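PDB 7L9R: deoxyhypusine synthase, putative from Entamoeba histolytica, which probably acts as a deoxyhypusine synthase, an NAD-dependent transferase that would pass the aminobutyl group of spermidine to a lysine of the translation factor eIF5A. Local coordinates for residues 126-131 / 203-208; 167-172 / 194-199; 91-96 / 118-123; 103-108 / 333-338; 171-176 / 225-230. All coordinates share one frame; numbering follows the deposited sequence.

Interaction 1. Residues 126-131 / 203-208; sequences ETDIMK and TTSVIT
Asp-128, near the C-terminal end of helix 124-130, faces the start of helix 206-212, with its CA 5.8 Å from that of Ser-205, the N-cap residue of that helix. The carboxylate of Asp-128 bridges two successive amides. Val-206 N donates to OD1 over 2.9 Å, and Ile-207 N donates to OD2, also over 2.9 Å. Both bonds are fairly straight, and both oxygens are met on their syn sides, moderately out of the carboxylate plane, so the two-point grip leaves the group little freedom to rotate. With CG trans to the backbone nitrogen (chi1 -174°), the side chain of Asp-128 extends straight across to these amides. Its OD1 also forms a salt bridge with Arg-103, which together with the helix dipole would probably stabilise the negative charge in this buried place.

Beside the polar core, CD1 of Ile-207 rests 3.7 Å from CG1 of Ile-129, the two branched chains running at a slant to each other. Ser-205 OG shares a hydrogen bond with Thr-208 OG1 inside the first turn. At the far side, a water donates to both Lys-131 O and Thr-204 OG1, joining the end of one segment to the loop before the other helix. An acidic side chain from another helix thus accepts hydrogen bonds from the first two amides of helix 206-212, just past its N-cap Ser-205.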
# COMPACT_ATOMS: atom_id res chain seq x y z
N GLU B 126 12.06 -2.58 25.64
CA GLU B 126 11.84 -3.86 26.31
C GLU B 126 12.38 -5.02 25.47
O GLU B 126 12.82 -6.03 26.03
CB GLU B 126 10.35 -4.05 26.60
CG GLU B 126 9.76 -2.94 27.47
CD GLU B 126 9.11 -1.83 26.65
OE1 GLU B 126 9.71 -1.39 25.65
OE2 GLU B 126 8.00 -1.38 27.03
N THR B 127 12.36 -4.88 24.15
CA THR B 127 12.96 -5.89 23.27
C THR B 127 14.47 -5.95 23.47
O THR B 127 15.04 -7.05 23.53
CB THR B 127 12.61 -5.57 21.82
OG1 THR B 127 11.18 -5.55 21.68
CG2 THR B 127 13.20 -6.60 20.86
N ASP B 128 15.12 -4.79 23.57
CA ASP B 128 16.56 -4.75 23.79
C ASP B 128 16.94 -5.44 25.10
O ASP B 128 17.89 -6.23 25.15
CB ASP B 128 17.03 -3.30 23.76
CG ASP B 128 18.55 -3.14 23.84
OD1 ASP B 128 19.27 -3.86 23.11
OD2 ASP B 128 19.01 -2.28 24.62
N ILE B 129 16.15 -5.19 26.15
CA ILE B 129 16.34 -5.85 27.44
C ILE B 129 16.06 -7.35 27.31
O ILE B 129 16.82 -8.18 27.82
CB ILE B 129 15.43 -5.21 28.50
CG1 ILE B 129 15.83 -3.76 28.77
CG2 ILE B 129 15.42 -6.04 29.79
CD1 ILE B 129 14.82 -3.00 29.62
N MET B 130 14.95 -7.70 26.66
CA MET B 130 14.54 -9.10 26.56
C MET B 130 15.60 -9.94 25.88
O MET B 130 15.86 -11.08 26.29
CB MET B 130 13.21 -9.17 25.80
CG MET B 130 12.62 -10.56 25.68
SD MET B 130 11.01 -10.57 24.85
CE MET B 130 10.19 -9.19 25.63
N LYS B 131 16.26 -9.40 24.85
CA LYS B 131 17.28 -10.15 24.13
C LYS B 131 18.53 -10.41 24.96
O LYS B 131 19.34 -11.25 24.57
CB LYS B 131 17.67 -9.43 22.84
CG LYS B 131 16.61 -9.51 21.76
CD LYS B 131 17.05 -8.83 20.48
CE LYS B 131 16.18 -9.26 19.31
NZ LYS B 131 16.61 -8.67 18.01
N THR B 203 26.75 -5.42 27.77
CA THR B 203 27.36 -4.78 26.61
C THR B 203 26.82 -5.28 25.28
O THR B 203 27.25 -4.79 24.24
CB THR B 203 28.88 -4.94 26.63
OG1 THR B 203 29.23 -6.33 26.56
CG2 THR B 203 29.49 -4.31 27.88
N THR B 204 25.85 -6.21 25.27
CA THR B 204 25.20 -6.55 24.01
C THR B 204 23.98 -5.69 23.73
O THR B 204 23.44 -5.75 22.62
CB THR B 204 24.78 -8.03 23.98
OG1 THR B 204 23.63 -8.22 24.82
CG2 THR B 204 25.92 -8.94 24.45
N SER B 205 23.55 -4.87 24.68
CA SER B 205 22.31 -4.11 24.55
C SER B 205 22.58 -2.69 24.08
O SER B 205 23.63 -2.10 24.36
CB SER B 205 21.54 -4.08 25.87
OG SER B 205 22.01 -3.04 26.69
N VAL B 206 21.61 -2.14 23.34
CA VAL B 206 21.68 -0.75 22.91
C VAL B 206 21.67 0.19 24.11
O VAL B 206 22.49 1.11 24.20
CB VAL B 206 20.52 -0.45 21.93
CG1 VAL B 206 20.44 1.04 21.64
CG2 VAL B 206 20.68 -1.26 20.63
N ILE B 207 20.76 -0.05 25.07
CA ILE B 207 20.56 0.95 26.12
C ILE B 207 21.75 1.03 27.07
O ILE B 207 22.07 2.11 27.58
CB ILE B 207 19.25 0.71 26.90
CG1 ILE B 207 19.30 -0.62 27.66
CG2 ILE B 207 18.05 0.76 25.96
CD1 ILE B 207 18.11 -0.82 28.57
N THR B 208 22.45 -0.08 27.32
CA THR B 208 23.63 0.02 28.18
C THR B 208 24.69 0.90 27.55
O THR B 208 25.29 1.74 28.22
CB THR B 208 24.20 -1.37 28.49
OG1 THR B 208 23.26 -2.11 29.29
CG2 THR B 208 25.53 -1.24 29.22
O HOH W 1 21.79 -9.90 23.66

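Interaction 2. Residues 167-172 / 194-199; sequences KQWLKE and TMMGER
Apolar packing brings Trp-169 and Leu-170 of helix 160-179 against Met-196 and Arg-199 of helix 189-200, two helices whose local axes come within 12.0 Å of each other at an angle of 115°. The six-membered part of the indole fills the wide gap. Its CZ3 lies 4.1 Å from Met-196 CG, while its rim, at CH2, points to the backbone Met-196 O at 3.8 Å. The methylene chain of Arg-199 runs past the ring in the opposite sense, CD approaching Trp-169 CZ2 to 3.6 Å. Deeper in, Leu-170 CD2 touches Met-196 SD at 4.0 Å, the two side chains crossing at a slant.

The polar part is indirect. Water 2 donates to Trp-169 O over 2.8 Å and accepts from Arg-199 NE over 2.9 Å, lying above the same indole face as that nitrogen. The guanidinium stands almost upright on the indole plane, 84° from it, and is too distant for more than a weak cation-pi attraction. Its charge is met by a salt bridge from NH2 to Asp-176, farther along helix 160-179.

Arginine therefore serves the contact in two ways: its aliphatic stem adds to the hydrophobic surface around the tryptophan, while its head reaches the more exposed border, where NE binds a water and NH2 a carboxylate.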
# COMPACT_ATOMS: atom_id res chain seq x y z
N LYS B 167 9.32 -9.05 32.28
CA LYS B 167 8.35 -8.33 33.11
C LYS B 167 8.81 -8.25 34.56
O LYS B 167 8.65 -7.21 35.21
CB LYS B 167 6.97 -9.00 33.03
CG LYS B 167 6.22 -8.76 31.73
CD LYS B 167 4.73 -8.61 31.98
CE LYS B 167 4.01 -9.94 31.87
NZ LYS B 167 2.56 -9.76 31.56
N GLN B 168 9.38 -9.34 35.08
CA GLN B 168 9.88 -9.32 36.45
C GLN B 168 10.99 -8.30 36.61
O GLN B 168 11.01 -7.53 37.58
CB GLN B 168 10.36 -10.72 36.86
N TRP B 169 11.92 -8.27 35.65
CA TRP B 169 12.99 -7.28 35.68
C TRP B 169 12.43 -5.86 35.66
O TRP B 169 12.81 -5.02 36.48
CB TRP B 169 13.93 -7.51 34.49
CG TRP B 169 15.22 -6.73 34.55
CD1 TRP B 169 16.42 -7.16 35.06
CD2 TRP B 169 15.44 -5.39 34.09
NE1 TRP B 169 17.36 -6.17 34.95
CE2 TRP B 169 16.79 -5.08 34.35
CE3 TRP B 169 14.63 -4.42 33.50
CZ2 TRP B 169 17.35 -3.84 34.03
CZ3 TRP B 169 15.18 -3.19 33.18
CH2 TRP B 169 16.53 -2.91 33.45
N LEU B 170 11.53 -5.57 34.72
CA LEU B 170 10.94 -4.24 34.64
C LEU B 170 10.22 -3.88 35.93
O LEU B 170 10.28 -2.73 36.38
CB LEU B 170 9.99 -4.15 33.45
CG LEU B 170 10.63 -4.24 32.07
CD1 LEU B 170 9.57 -4.39 31.00
CD2 LEU B 170 11.50 -3.02 31.81
N LYS B 171 9.51 -4.84 36.52
CA LYS B 171 8.76 -4.55 37.74
C LYS B 171 9.70 -4.28 38.91
O LYS B 171 9.44 -3.38 39.71
CB LYS B 171 7.81 -5.70 38.06
CG LYS B 171 6.60 -5.77 37.15
CD LYS B 171 5.78 -7.01 37.42
CE LYS B 171 4.53 -7.03 36.58
NZ LYS B 171 3.74 -8.28 36.79
N GLU B 172 10.79 -5.03 39.01
CA GLU B 172 11.75 -4.76 40.08
C GLU B 172 12.38 -3.38 39.91
O GLU B 172 12.59 -2.66 40.89
CB GLU B 172 12.82 -5.85 40.11
CG GLU B 172 12.29 -7.22 40.50
CD GLU B 172 13.38 -8.26 40.60
OE1 GLU B 172 14.49 -7.92 41.07
OE2 GLU B 172 13.13 -9.43 40.21
N THR B 194 17.87 5.80 30.45
CA THR B 194 19.24 5.89 30.95
C THR B 194 19.43 5.00 32.18
O THR B 194 20.37 4.20 32.24
CB THR B 194 19.58 7.35 31.27
OG1 THR B 194 19.54 8.12 30.07
CG2 THR B 194 20.97 7.45 31.89
N MET B 195 18.52 5.13 33.15
CA MET B 195 18.61 4.33 34.37
C MET B 195 18.53 2.84 34.07
O MET B 195 19.24 2.03 34.69
CB MET B 195 17.50 4.74 35.34
CG MET B 195 17.71 6.10 35.99
SD MET B 195 16.22 6.71 36.81
CE MET B 195 16.67 8.44 37.01
N MET B 196 17.67 2.45 33.12
CA MET B 196 17.57 1.04 32.75
C MET B 196 18.86 0.54 32.11
O MET B 196 19.33 -0.57 32.42
CB MET B 196 16.38 0.83 31.81
CG MET B 196 15.02 0.82 32.52
SD MET B 196 13.56 0.44 31.50
CE MET B 196 13.22 2.02 30.71
N GLY B 197 19.47 1.35 31.24
CA GLY B 197 20.73 0.97 30.64
C GLY B 197 21.81 0.74 31.68
O GLY B 197 22.54 -0.25 31.61
N GLU B 198 21.91 1.64 32.67
CA GLU B 198 22.89 1.47 33.74
C GLU B 198 22.57 0.24 34.58
O GLU B 198 23.48 -0.47 35.02
CB GLU B 198 22.94 2.72 34.61
CG GLU B 198 23.32 3.98 33.85
CD GLU B 198 23.10 5.27 34.66
OE1 GLU B 198 22.21 5.30 35.55
OE2 GLU B 198 23.84 6.24 34.40
N ARG B 199 21.28 -0.01 34.84
CA ARG B 199 20.91 -1.15 35.66
C ARG B 199 21.16 -2.46 34.92
O ARG B 199 21.60 -3.45 35.53
CB ARG B 199 19.43 -1.03 36.05
CG ARG B 199 18.95 -2.09 37.02
CD ARG B 199 17.44 -2.05 37.16
NE ARG B 199 16.98 -2.91 38.24
CZ ARG B 199 16.76 -2.50 39.48
NH1 ARG B 199 16.92 -1.23 39.83
NH2 ARG B 199 16.38 -3.39 40.40
O HOH W 2 15.24 -5.25 37.88

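Interaction 3. Residues 91-96 / 118-123; sequences LGFTSE and IVTTAG
Phe-93 has its ring tucked between its own backbone N and carbonyl carbon (chi1 54°), which leans it across toward the neighbouring strand, where it meets Ile-118 and Thr-120, and Thr-120 carries OG1 trans to its nitrogen (chi1 -172°), bringing the hydroxyl to the carbonyl of Phe-93. Thr-120 OG1 donates to Phe-93 O over 2.8 Å, from above the carbonyl plane. The same hydroxyl lies 3.5 Å from ring atom CE1 of Phe-93, and on the other side of the ring's tip CE2 meets Ile-118 CG2 at 3.8 Å.

The strands are parallel and in register, Leu-91 beside Ile-118 and Gly-92 beside Val-119. Val-119 N bonds to Leu-91 O over 2.9 Å, and Val-119 O accepts from Phe-93 N over 3.1 Å. Beyond Phe-93 side chains continue the pairing: Ser-95 N, in the first turn of helix 95-99, donates to Thr-121 OG1 over 2.8 Å. Ser-95 also packs its CB against Ala-122 O at 3.1 Å, close to Gly-123, which has a positive phi (100°) and occupies the N-cap position of helix 124-130. Each strand leads, through a short turn, into a helix.

Strand 87-93 continues the parallel sheet on to strand 262-268, and strand 117-120 on to strand 216-218, while helix 102-111, which links the pair, covers the face bearing Leu-91, Phe-93 and Ile-118, with the ring of Phe-106 stacked on Phe-93.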
# COMPACT_ATOMS: atom_id res chain seq x y z
N LEU B 91 19.09 9.20 15.13
CA LEU B 91 18.73 7.90 14.58
C LEU B 91 17.36 7.50 15.10
O LEU B 91 17.17 7.36 16.32
CB LEU B 91 19.78 6.84 14.94
CG LEU B 91 19.44 5.42 14.50
CD1 LEU B 91 19.25 5.35 12.99
CD2 LEU B 91 20.51 4.46 14.96
N GLY B 92 16.41 7.32 14.19
CA GLY B 92 15.07 6.87 14.53
C GLY B 92 14.82 5.50 13.95
O GLY B 92 15.20 5.22 12.81
N PHE B 93 14.19 4.63 14.74
CA PHE B 93 13.84 3.30 14.26
C PHE B 93 12.64 2.79 15.04
O PHE B 93 12.36 3.25 16.15
CB PHE B 93 15.02 2.32 14.34
CG PHE B 93 15.65 2.21 15.70
CD1 PHE B 93 15.05 1.45 16.70
CD2 PHE B 93 16.87 2.81 15.97
CE1 PHE B 93 15.64 1.33 17.95
CE2 PHE B 93 17.46 2.69 17.21
CZ PHE B 93 16.85 1.95 18.21
N THR B 94 11.93 1.84 14.44
CA THR B 94 10.74 1.29 15.07
C THR B 94 11.10 0.14 15.99
O THR B 94 12.18 -0.46 15.90
CB THR B 94 9.73 0.81 14.03
OG1 THR B 94 10.33 -0.22 13.22
CG2 THR B 94 9.31 1.94 13.13
N SER B 95 10.16 -0.17 16.88
CA SER B 95 10.28 -1.35 17.72
C SER B 95 10.44 -2.62 16.89
O SER B 95 11.12 -3.56 17.32
CB SER B 95 9.05 -1.43 18.63
OG SER B 95 8.86 -2.73 19.16
N GLU B 96 9.85 -2.65 15.69
CA GLU B 96 9.98 -3.81 14.82
C GLU B 96 11.43 -4.03 14.39
O GLU B 96 11.88 -5.18 14.28
CB GLU B 96 9.07 -3.67 13.59
CG GLU B 96 9.08 -4.87 12.63
CD GLU B 96 8.82 -4.48 11.17
OE1 GLU B 96 9.18 -3.36 10.76
OE2 GLU B 96 8.27 -5.32 10.41
N ILE B 118 18.70 9.10 19.78
CA ILE B 118 17.83 8.07 19.22
C ILE B 118 16.39 8.43 19.53
O ILE B 118 16.08 8.94 20.62
CB ILE B 118 18.18 6.68 19.76
CG1 ILE B 118 19.51 6.20 19.17
CG2 ILE B 118 17.08 5.68 19.45
CD1 ILE B 118 19.92 4.84 19.67
N VAL B 119 15.51 8.22 18.56
CA VAL B 119 14.07 8.28 18.76
C VAL B 119 13.51 6.93 18.37
O VAL B 119 13.87 6.39 17.31
CB VAL B 119 13.41 9.40 17.94
CG1 VAL B 119 11.92 9.47 18.24
CG2 VAL B 119 14.07 10.74 18.24
N THR B 120 12.69 6.34 19.23
CA THR B 120 12.12 5.04 18.90
C THR B 120 10.70 4.95 19.45
O THR B 120 10.16 5.92 19.99
CB THR B 120 13.02 3.90 19.40
OG1 THR B 120 12.54 2.66 18.89
CG2 THR B 120 13.07 3.86 20.92
N THR B 121 10.09 3.78 19.30
CA THR B 121 8.67 3.60 19.54
C THR B 121 8.43 2.57 20.63
O THR B 121 9.36 1.91 21.12
CB THR B 121 7.96 3.15 18.26
OG1 THR B 121 8.48 1.87 17.86
CG2 THR B 121 8.21 4.15 17.14
N ALA B 122 7.15 2.43 21.00
CA ALA B 122 6.74 1.54 22.08
C ALA B 122 7.18 0.10 21.81
O ALA B 122 6.95 -0.44 20.73
CB ALA B 122 5.23 1.60 22.26
N GLY B 123 7.80 -0.53 22.81
CA GLY B 123 8.26 -1.89 22.72
C GLY B 123 9.75 -2.04 22.42
O GLY B 123 10.30 -3.12 22.65

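Interaction 4. Residues 103-108 / 333-338; sequences RDTFRY and VFPLIV
Helix packing against one face of the parallel sheet brings helix 102-111 beside helix 330-339, two nearly parallel helices whose local axes are 10.9 Å apart and inclined by 27°. Thr-105 and Pro-335 have the nearest CA atoms, at 7.1 Å, and the contact is made by apolar groups without a hydrogen bond between the segments. Thr-105 presents its methyl rather than its hydroxyl. Because CG2 stands trans to the backbone nitrogen while OG1 (chi1 -56°) lies beside it, the methyl reaches across to Val-338 CG2 at 3.9 Å and comes within 4.2 Å of Phe-334 CE2. The methyl of Val-338 in turn sits over the rim of one face of the Phe-334 ring, so three groups of two helices close on one another.

Phe-106 adds the second contact. Its CE1 meets Phe-334 CE2 at 3.9 Å, the latter atom lying near the plane of the Phe-106 ring, at its edge. Pro-335 lies alongside Thr-105 more loosely, and helix 330-339 is kinked there, since its ring nitrogen has no bond to the preceding turn.

A second subunit also borders the contact: its Phe-31 packs on Val-338, its Leu-40 on Pro-335. Within the chain, Phe-106 also packs on Val-206, which ties helix 102-111 to helix 206-212, while Ile-337 joins helix 330-339 to helix 51-66.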
# COMPACT_ATOMS: atom_id res chain seq x y z
N ARG B 103 18.98 -4.69 15.78
CA ARG B 103 19.29 -4.34 17.16
C ARG B 103 20.80 -4.32 17.40
O ARG B 103 21.31 -3.42 18.08
CB ARG B 103 18.62 -5.34 18.10
CG ARG B 103 18.85 -5.09 19.56
CD ARG B 103 19.88 -6.02 20.11
NE ARG B 103 19.89 -6.02 21.56
CZ ARG B 103 20.47 -6.95 22.30
NH1 ARG B 103 21.12 -7.97 21.74
NH2 ARG B 103 20.41 -6.87 23.62
N ASP B 104 21.52 -5.28 16.84
CA ASP B 104 22.95 -5.35 17.08
C ASP B 104 23.72 -4.37 16.20
O ASP B 104 24.77 -3.87 16.62
CB ASP B 104 23.39 -6.80 16.88
CG ASP B 104 22.53 -7.75 17.70
OD1 ASP B 104 22.55 -7.65 18.95
OD2 ASP B 104 21.81 -8.57 17.10
N THR B 105 23.18 -4.04 15.03
CA THR B 105 23.70 -2.91 14.27
C THR B 105 23.56 -1.62 15.07
O THR B 105 24.52 -0.83 15.18
CB THR B 105 22.98 -2.81 12.92
OG1 THR B 105 23.11 -4.04 12.22
CG2 THR B 105 23.56 -1.68 12.08
N PHE B 106 22.38 -1.39 15.68
CA PHE B 106 22.17 -0.19 16.48
C PHE B 106 23.11 -0.15 17.68
O PHE B 106 23.64 0.91 18.03
CB PHE B 106 20.71 -0.10 16.96
CG PHE B 106 19.69 -0.06 15.84
CD1 PHE B 106 20.01 0.45 14.59
CD2 PHE B 106 18.40 -0.54 16.04
CE1 PHE B 106 19.07 0.47 13.55
CE2 PHE B 106 17.44 -0.52 15.01
CZ PHE B 106 17.78 -0.01 13.77
N ARG B 107 23.31 -1.30 18.33
CA ARG B 107 24.26 -1.36 19.44
C ARG B 107 25.64 -0.89 18.99
O ARG B 107 26.29 -0.07 19.65
CB ARG B 107 24.32 -2.78 20.01
CG ARG B 107 25.23 -2.96 21.23
CD ARG B 107 26.67 -3.30 20.85
NE ARG B 107 26.74 -4.36 19.85
CZ ARG B 107 27.81 -4.62 19.11
NH1 ARG B 107 28.92 -3.91 19.22
NH2 ARG B 107 27.76 -5.62 18.22
N TYR B 108 26.11 -1.40 17.84
CA TYR B 108 27.40 -0.99 17.30
C TYR B 108 27.45 0.52 17.07
O TYR B 108 28.42 1.18 17.44
CB TYR B 108 27.66 -1.76 16.00
CG TYR B 108 28.83 -1.25 15.18
CD1 TYR B 108 30.13 -1.70 15.43
CD2 TYR B 108 28.63 -0.35 14.15
CE1 TYR B 108 31.21 -1.23 14.68
CE2 TYR B 108 29.69 0.12 13.40
CZ TYR B 108 30.97 -0.32 13.66
OH TYR B 108 32.01 0.15 12.90
N VAL B 333 18.64 -3.58 3.74
CA VAL B 333 19.49 -2.58 3.10
C VAL B 333 20.32 -1.78 4.11
O VAL B 333 21.43 -1.36 3.78
CB VAL B 333 18.66 -1.63 2.22
CG1 VAL B 333 17.97 -2.41 1.12
CG2 VAL B 333 17.67 -0.85 3.07
N PHE B 334 19.82 -1.56 5.32
CA PHE B 334 20.57 -0.72 6.25
C PHE B 334 21.91 -1.31 6.65
O PHE B 334 22.89 -0.54 6.70
CB PHE B 334 19.73 -0.37 7.49
CG PHE B 334 20.36 0.70 8.35
CD1 PHE B 334 20.60 1.96 7.83
CD2 PHE B 334 20.71 0.44 9.67
CE1 PHE B 334 21.19 2.95 8.61
CE2 PHE B 334 21.30 1.42 10.45
CZ PHE B 334 21.54 2.68 9.92
N PRO B 335 22.05 -2.61 6.94
CA PRO B 335 23.41 -3.13 7.20
C PRO B 335 24.34 -2.93 6.02
O PRO B 335 25.52 -2.62 6.21
CB PRO B 335 23.17 -4.62 7.49
CG PRO B 335 21.76 -4.69 7.98
CD PRO B 335 21.03 -3.66 7.13
N LEU B 336 23.81 -3.04 4.80
CA LEU B 336 24.62 -2.75 3.62
C LEU B 336 25.05 -1.29 3.61
O LEU B 336 26.20 -0.97 3.27
CB LEU B 336 23.83 -3.09 2.36
CG LEU B 336 23.24 -4.51 2.27
CD1 LEU B 336 22.64 -4.78 0.88
CD2 LEU B 336 24.24 -5.61 2.67
N ILE B 337 24.13 -0.38 3.96
CA ILE B 337 24.46 1.04 4.00
C ILE B 337 25.49 1.32 5.09
O ILE B 337 26.43 2.10 4.89
CB ILE B 337 23.18 1.88 4.17
CG1 ILE B 337 22.35 1.85 2.89
CG2 ILE B 337 23.51 3.31 4.58
CD1 ILE B 337 20.96 2.48 3.03
N VAL B 338 25.33 0.69 6.25
CA VAL B 338 26.29 0.87 7.34
C VAL B 338 27.69 0.47 6.90
O VAL B 338 28.68 1.15 7.19
CB VAL B 338 25.83 0.07 8.57
CG1 VAL B 338 26.97 -0.08 9.59
CG2 VAL B 338 24.62 0.74 9.22

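Interaction 5. Residues 171-176 / 225-230; sequences KEFILD and GLFGTC
Phe-227 of helix 226-237 is met by two neighbours of helix 160-179, Phe-173 and Ile-174. Over one face of its ring, toward the rim, lies the methyl CD1 of Ile-174, 4.0 Å above the plane, while CG1 of the same isoleucine is 3.9 Å from ring atom CE1. At the ring's edge CE1 also faces Phe-173 CE2 at 4.0 Å, each carbon lying near the plane of the other ring, so the two phenylalanines meet edge to edge and not in a stack. Their side chains cross at about a right angle.

A second cluster forms around Cys-230. Its CB touches Ile-174 CD1 at 4.1 Å and Lys-171 CG at 3.9 Å, so the isoleucine bridges the phenylalanine and the cysteine. The stem of Lys-171, fully extended past CG, leads its amine beyond Cys-230 to a salt bridge with Glu-233 one turn further along helix 226-237, leaving its methylenes for packing.

Further out, the first turn of helix 226-237 is positioned by Glu-126, which accepts a hydrogen bond from Phe-227 N, and Gly-225 occupies the N-cap position. Phe-173 is in turn wedged against Met-195, Met-196 and Arg-199 of helix 189-200, and Phe-227 reaches Leu-192 of that same helix.

The local helix axes pass 10.5 Å apart with a crossing angle of -62°. A buried aromatic and aliphatic interface of this kind, edged by a lysine whose amine is paired with a carboxylate, is ordinary helix-to-helix packing in an alpha/beta protein, here between helices 160-179 and 226-237.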
# COMPACT_ATOMS: atom_id res chain seq x y z
N LYS B 171 9.51 -4.84 36.52
CA LYS B 171 8.76 -4.55 37.74
C LYS B 171 9.70 -4.28 38.91
O LYS B 171 9.44 -3.38 39.71
CB LYS B 171 7.81 -5.70 38.06
CG LYS B 171 6.60 -5.77 37.15
CD LYS B 171 5.78 -7.01 37.42
CE LYS B 171 4.53 -7.03 36.58
NZ LYS B 171 3.74 -8.28 36.79
N GLU B 172 10.79 -5.03 39.01
CA GLU B 172 11.75 -4.76 40.08
C GLU B 172 12.38 -3.38 39.91
O GLU B 172 12.59 -2.66 40.89
CB GLU B 172 12.82 -5.85 40.11
CG GLU B 172 12.29 -7.22 40.50
CD GLU B 172 13.38 -8.26 40.60
OE1 GLU B 172 14.49 -7.92 41.07
OE2 GLU B 172 13.13 -9.43 40.21
N PHE B 173 12.65 -2.99 38.66
CA PHE B 173 13.16 -1.65 38.40
C PHE B 173 12.16 -0.58 38.80
O PHE B 173 12.52 0.42 39.43
CB PHE B 173 13.54 -1.54 36.92
CG PHE B 173 13.73 -0.12 36.44
CD1 PHE B 173 14.90 0.57 36.71
CD2 PHE B 173 12.76 0.49 35.67
CE1 PHE B 173 15.08 1.87 36.25
CE2 PHE B 173 12.92 1.79 35.20
CZ PHE B 173 14.09 2.47 35.49
N ILE B 174 10.88 -0.78 38.46
CA ILE B 174 9.86 0.21 38.81
C ILE B 174 9.75 0.33 40.33
O ILE B 174 9.64 1.43 40.88
CB ILE B 174 8.52 -0.17 38.16
CG1 ILE B 174 8.62 -0.01 36.64
CG2 ILE B 174 7.40 0.72 38.70
CD1 ILE B 174 7.48 -0.65 35.88
N LEU B 175 9.77 -0.81 41.02
CA LEU B 175 9.67 -0.79 42.48
C LEU B 175 10.92 -0.21 43.13
O LEU B 175 10.83 0.44 44.18
CB LEU B 175 9.41 -2.20 43.01
CG LEU B 175 8.06 -2.81 42.65
CD1 LEU B 175 8.01 -4.28 43.05
CD2 LEU B 175 6.93 -2.02 43.29
N ASP B 176 12.10 -0.43 42.53
CA ASP B 176 13.32 0.14 43.10
C ASP B 176 13.30 1.66 43.03
O ASP B 176 13.83 2.33 43.93
CB ASP B 176 14.57 -0.41 42.40
CG ASP B 176 15.06 -1.70 43.02
OD1 ASP B 176 14.33 -2.29 43.84
OD2 ASP B 176 16.19 -2.13 42.70
N GLY B 225 3.87 0.40 25.84
CA GLY B 225 4.38 -0.93 25.60
C GLY B 225 4.41 -1.78 26.85
O GLY B 225 3.72 -1.51 27.84
N LEU B 226 5.25 -2.82 26.82
CA LEU B 226 5.33 -3.76 27.93
C LEU B 226 5.65 -3.05 29.24
O LEU B 226 5.14 -3.43 30.30
CB LEU B 226 6.38 -4.83 27.63
CG LEU B 226 6.46 -5.99 28.62
CD1 LEU B 226 5.13 -6.74 28.66
CD2 LEU B 226 7.61 -6.92 28.26
N PHE B 227 6.48 -2.00 29.18
CA PHE B 227 6.73 -1.17 30.36
C PHE B 227 5.43 -0.67 30.98
O PHE B 227 5.26 -0.71 32.20
CB PHE B 227 7.65 0.01 30.01
CG PHE B 227 8.12 0.80 31.20
CD1 PHE B 227 9.24 0.41 31.92
CD2 PHE B 227 7.46 1.95 31.60
CE1 PHE B 227 9.68 1.13 33.01
CE2 PHE B 227 7.89 2.68 32.69
CZ PHE B 227 9.00 2.27 33.40
N GLY B 228 4.48 -0.22 30.15
CA GLY B 228 3.21 0.24 30.69
C GLY B 228 2.36 -0.89 31.23
O GLY B 228 1.71 -0.74 32.27
N THR B 229 2.39 -2.05 30.57
CA THR B 229 1.72 -3.23 31.10
C THR B 229 2.22 -3.56 32.51
O THR B 229 1.42 -3.88 33.40
CB THR B 229 1.95 -4.43 30.18
OG1 THR B 229 1.50 -4.10 28.85
CG2 THR B 229 1.19 -5.66 30.69
N CYS B 230 3.54 -3.47 32.72
CA CYS B 230 4.09 -3.75 34.05
C CYS B 230 3.63 -2.73 35.07
O CYS B 230 3.43 -3.07 36.24
CB CYS B 230 5.62 -3.79 33.98
SG CYS B 230 6.24 -5.15 33.00

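In the fold
From the N terminus, interaction 3 comes first: it closes a short loop around helix 102-111 by pairing two adjacent strands of the parallel sheet. Interaction 4 starts inside that loop, on helix 102-111, and reaches helix 330-339 near the C terminus; it crosses interaction 3 and encloses interactions 1, 2 and 5. Interaction 1 opens just after strand 117-120, and interaction 2 is nested within it, whereas interaction 5, starting from the same helix 160-179 as interaction 2, crosses interaction 1. Interactions 1 and 4 meet between helices 102-111 and 124-130, while interactions 2 and 5 tie helices 189-200 and 226-237 to their shared helix.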